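Long-range contact in putative protease (Parabacteroides distasonis ATCC 8503, PDB 3KD4), which is of unknown function but is probably an exported protease: residues I255-M266 against A283-L294. Sequence-based numbering, arbitrary orientation. Where two conformers were deposited one is given.
Sequences ILNNLSTCPIPM and AYGTPLEIAQLL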
loop_
_atom_site.group_PDB
_atom_site.type_symbol
_atom_site.label_atom_id
_atom_site.label_comp_id
_atom_site.label_asym_id
_atom_site.label_seq_id
_atom_site.Cartn_x
_atom_site.Cartn_y
_atom_site.Cartn_z
ATOM N N ILE A 255 -2.967 -16.350 15.923
ATOM C CA ILE A 255 -2.673 -14.944 15.819
ATOM C C ILE A 255 -3.741 -14.198 15.044
ATOM O O ILE A 255 -4.231 -13.170 15.506
ATOM C CB ILE A 255 -1.236 -14.657 15.269
ATOM C CG1 ILE A 255 -0.214 -15.049 16.335
ATOM C CG2 ILE A 255 -1.102 -13.170 14.974
ATOM C CD1 ILE A 255 1.170 -15.436 15.848
ATOM N N LEU A 256 -4.126 -14.725 13.896
ATOM C CA LEU A 256 -5.187 -14.117 13.087
ATOM C C LEU A 256 -6.487 -13.993 13.868
ATOM O O LEU A 256 -7.179 -12.998 13.747
ATOM C CB LEU A 256 -5.489 -14.966 11.844
ATOM C CG LEU A 256 -4.518 -15.020 10.663
ATOM C CD1 LEU A 256 -5.030 -16.098 9.649
ATOM C CD2 LEU A 256 -4.395 -13.662 10.006
ATOM N N ASN A 257 -6.824 -15.004 14.657
ATOM C CA ASN A 257 -8.098 -15.002 15.372
ATOM C C ASN A 257 -8.105 -14.162 16.620
ATOM O O ASN A 257 -9.155 -13.832 17.104
ATOM C CB ASN A 257 -8.512 -16.434 15.752
ATOM C CG ASN A 257 -8.903 -17.258 14.547
ATOM O OD1 ASN A 257 -9.237 -16.708 13.495
ATOM N ND2 ASN A 257 -8.834 -18.585 14.675
ATOM N N ASN A 258 -6.941 -13.823 17.153
ATOM C CA ASN A 258 -6.884 -13.197 18.459
ATOM C C ASN A 258 -6.228 -11.831 18.520
ATOM O O ASN A 258 -6.292 -11.186 19.545
ATOM C CB ASN A 258 -6.229 -14.178 19.435
ATOM C CG ASN A 258 -7.123 -15.370 19.710
ATOM O OD1 ASN A 258 -8.054 -15.250 20.471
ATOM N ND2 ASN A 258 -6.884 -16.490 19.056
ATOM N N LEU A 259 -5.605 -11.378 17.444
ATOM C CA LEU A 259 -4.957 -10.067 17.437
ATOM C C LEU A 259 -5.537 -9.254 16.314
ATOM O O LEU A 259 -5.670 -9.737 15.191
ATOM C CB LEU A 259 -3.448 -10.182 17.233
ATOM C CG LEU A 259 -2.618 -10.438 18.500
ATOM C CD1 LEU A 259 -2.445 -11.949 18.773
ATOM C CD2 LEU A 259 -1.261 -9.765 18.379
ATOM N N SER A 260 -5.906 -8.018 16.609
ATOM C CA SER A 260 -6.297 -7.121 15.549
ATOM C C SER A 260 -5.070 -6.278 15.166
ATOM O O SER A 260 -4.160 -6.081 15.988
ATOM C CB SER A 260 -7.456 -6.270 16.000
ATOM O OG SER A 260 -7.025 -5.433 17.040
ATOM N N THR A 261 -5.028 -5.824 13.915
ATOM C CA THR A 261 -3.885 -5.067 13.436
ATOM C C THR A 261 -4.123 -3.588 13.604
ATOM O O THR A 261 -5.108 -3.072 13.147
ATOM C CB THR A 261 -3.578 -5.309 11.980
ATOM O OG1 THR A 261 -3.481 -6.706 11.781
ATOM C CG2 THR A 261 -2.203 -4.662 11.600
ATOM N N CYS A 262 -3.181 -2.934 14.255
ATOM C CA CYS A 262 -3.212 -1.515 14.520
ATOM C C CYS A 262 -2.246 -0.839 13.550
ATOM O O CYS A 262 -1.040 -0.992 13.694
ATOM C CB CYS A 262 -2.743 -1.336 15.960
ATOM S SG CYS A 262 -2.953 0.261 16.613
ATOM N N PRO A 263 -2.758 -0.104 12.559
ATOM C CA PRO A 263 -1.841 0.435 11.543
ATOM C C PRO A 263 -1.021 1.687 11.951
ATOM O O PRO A 263 -1.091 2.734 11.315
ATOM C CB PRO A 263 -2.776 0.692 10.362
ATOM C CG PRO A 263 -4.088 1.090 11.016
ATOM C CD PRO A 263 -4.163 0.275 12.292
ATOM N N ILE A 264 -0.182 1.546 12.956
ATOM C CA ILE A 264 0.671 2.645 13.393
ATOM C C ILE A 264 1.982 2.590 12.625
ATOM O O ILE A 264 2.694 1.580 12.673
ATOM C CB ILE A 264 0.927 2.574 14.870
ATOM C CG1 ILE A 264 -0.427 2.570 15.596
ATOM C CG2 ILE A 264 1.788 3.752 15.330
ATOM C CD1 ILE A 264 -0.318 2.093 16.962
ATOM N N PRO A 265 2.293 3.675 11.882
ATOM C CA PRO A 265 3.526 3.703 11.112
ATOM C C PRO A 265 4.698 3.469 12.048
ATOM O O PRO A 265 4.660 3.891 13.224
ATOM C CB PRO A 265 3.577 5.141 10.550
ATOM C CG PRO A 265 2.152 5.626 10.616
ATOM C CD PRO A 265 1.545 4.951 11.775
HETATM N N MSE A 266 5.732 2.826 11.523
HETATM C CA MSE A 266 6.903 2.505 12.345
HETATM C C MSE A 266 7.572 3.732 12.909
HETATM O O MSE A 266 8.092 3.704 14.024
HETATM C CB MSE A 266 7.907 1.691 11.529
HETATM C CG MSE A 266 7.407 0.296 11.162
HETATM SE SE MSE A 266 8.854 -0.859 10.506
HETATM C CE MSE A 266 9.127 -0.013 8.760
ATOM N N ALA A 283 -3.918 -8.285 22.561
ATOM C CA ALA A 283 -4.873 -8.524 21.476
ATOM C C ALA A 283 -4.968 -7.438 20.376
ATOM O O ALA A 283 -5.939 -7.402 19.598
ATOM C CB ALA A 283 -6.267 -8.770 22.061
ATOM N N TYR A 284 -3.998 -6.539 20.315
ATOM C CA TYR A 284 -3.810 -5.729 19.115
ATOM C C TYR A 284 -2.306 -5.605 18.926
ATOM O O TYR A 284 -1.550 -5.745 19.867
ATOM C CB TYR A 284 -4.496 -4.353 19.212
ATOM C CG TYR A 284 -3.973 -3.486 20.327
ATOM C CD1 TYR A 284 -2.907 -2.631 20.133
ATOM C CD2 TYR A 284 -4.569 -3.518 21.583
ATOM C CE1 TYR A 284 -2.419 -1.855 21.175
ATOM C CE2 TYR A 284 -4.113 -2.742 22.609
ATOM C CZ TYR A 284 -3.039 -1.914 22.415
ATOM O OH TYR A 284 -2.599 -1.156 23.479
ATOM N N GLY A 285 -1.875 -5.376 17.699
ATOM C CA GLY A 285 -0.479 -5.146 17.410
ATOM C C GLY A 285 -0.303 -4.403 16.095
ATOM O O GLY A 285 -1.141 -4.479 15.194
ATOM N N THR A 286 0.806 -3.695 15.989
ATOM C CA THR A 286 1.218 -3.085 14.726
ATOM C C THR A 286 1.655 -4.209 13.815
ATOM O O THR A 286 1.917 -5.297 14.293
ATOM C CB THR A 286 2.356 -2.118 14.952
ATOM O OG1 THR A 286 3.534 -2.850 15.323
ATOM C CG2 THR A 286 1.979 -1.101 16.052
ATOM N N PRO A 287 1.721 -3.962 12.489
ATOM C CA PRO A 287 2.238 -4.980 11.581
ATOM C C PRO A 287 3.590 -5.543 12.014
ATOM O O PRO A 287 3.808 -6.744 11.934
ATOM C CB PRO A 287 2.358 -4.235 10.248
ATOM C CG PRO A 287 1.218 -3.214 10.327
ATOM C CD PRO A 287 1.262 -2.758 11.773
ATOM N N LEU A 288 4.461 -4.668 12.511
ATOM C CA LEU A 288 5.790 -5.048 12.930
ATOM C C LEU A 288 5.717 -5.971 14.159
ATOM O O LEU A 288 6.414 -6.974 14.228
ATOM C CB LEU A 288 6.623 -3.809 13.233
ATOM C CG LEU A 288 8.071 -4.019 13.679
ATOM C CD1 LEU A 288 8.880 -4.717 12.575
ATOM C CD2 LEU A 288 8.727 -2.652 14.090
ATOM N N GLU A 289 4.885 -5.604 15.120
ATOM C CA GLU A 289 4.662 -6.430 16.316
ATOM C C GLU A 289 4.094 -7.797 15.960
ATOM O O GLU A 289 4.525 -8.816 16.494
ATOM C CB GLU A 289 3.723 -5.713 17.289
ATOM C CG GLU A 289 4.410 -4.618 18.088
ATOM C CD GLU A 289 3.447 -3.743 18.908
ATOM O OE1 GLU A 289 2.224 -3.770 18.628
ATOM O OE2 GLU A 289 3.907 -3.048 19.852
ATOM N N ILE A 290 3.110 -7.822 15.070
ATOM C CA ILE A 290 2.497 -9.082 14.678
ATOM C C ILE A 290 3.480 -9.978 13.927
ATOM O O ILE A 290 3.589 -11.186 14.204
ATOM C CB ILE A 290 1.173 -8.836 13.879
ATOM C CG1 ILE A 290 0.122 -8.196 14.803
ATOM C CG2 ILE A 290 0.622 -10.150 13.275
ATOM C CD1 ILE A 290 -1.117 -7.611 14.049
ATOM N N ALA A 291 4.240 -9.386 13.025
ATOM C CA ALA A 291 5.257 -10.130 12.305
ATOM C C ALA A 291 6.256 -10.787 13.264
ATOM O O ALA A 291 6.625 -11.932 13.066
ATOM C CB ALA A 291 6.000 -9.207 11.333
ATOM N N GLN A 292 6.702 -10.062 14.284
ATOM C CA GLN A 292 7.701 -10.598 15.230
ATOM C C GLN A 292 7.092 -11.626 16.145
ATOM O O GLN A 292 7.731 -12.623 16.452
ATOM C CB GLN A 292 8.375 -9.491 16.051
ATOM C CG GLN A 292 9.454 -9.978 17.029
ATOM C CD GLN A 292 10.636 -10.684 16.387
ATOM O OE1 GLN A 292 10.738 -10.769 15.171
ATOM N NE2 GLN A 292 11.555 -11.178 17.223
ATOM N N LEU A 293 5.847 -11.403 16.568
ATOM C CA LEU A 293 5.149 -12.387 17.403
ATOM C C LEU A 293 5.023 -13.755 16.687
ATOM O O LEU A 293 5.333 -14.831 17.237
ATOM C CB LEU A 293 3.765 -11.854 17.789
ATOM C CG LEU A 293 2.935 -12.830 18.627
ATOM C CD1 LEU A 293 3.732 -13.223 19.899
ATOM C CD2 LEU A 293 1.520 -12.274 18.983
ATOM N N LEU A 294 4.582 -13.702 15.444
ATOM C CA LEU A 294 4.434 -14.896 14.624
ATOM C C LEU A 294 5.811 -15.576 14.440
ATOM O O LEU A 294 5.960 -16.768 14.628
ATOM C CB LEU A 294 3.831 -14.458 13.285
ATOM C CG LEU A 294 3.577 -15.450 12.154
ATOM C CD1 LEU A 294 2.629 -16.586 12.592
ATOM C CD2 LEU A 294 3.061 -14.687 10.907
#
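I255 and L259 fit their tips into the ridged face of helix 287-300. I255 CD1 presses on the helix backbone at L294, 3.5 Å from L294 CA. L259 CD2 fills the hollow between L293 and I290, 3.8 Å from L293 CD2. I290 is the bump going the other way. Its CG1 branch, anti to the carbonyl carbon (chi1 -66°), brings CD1 to 3.4 Å from T261 OG1. G285 has no side chain; a CB there would crowd I290 CG1. T261 and P287 cross at about a right angle, with T261 CG2 3.9 Å from P287 CG.

Alongside this packing, two short parallel strands pair in a beta-alpha-beta unit with helix 276-282. S260 N bonds to A283 O. S260 O takes G285 N, and C262 N gives a nearly straight bond to G285 O at 2.7 Å.

T286, the N-cap, forms a capping box with E289: T286 OG1 accepts from E289 N. T286 CG2 packs 4.0 Å from I264 CB. Replacing T286 by an alanine would probably leave E289 N without its capping acceptor and open a gap beside I264. E289 OE1, which accepts from T286 N, also forms a salt bridge with R274. Polar bonds hold the helix start; apolar fit holds its flank.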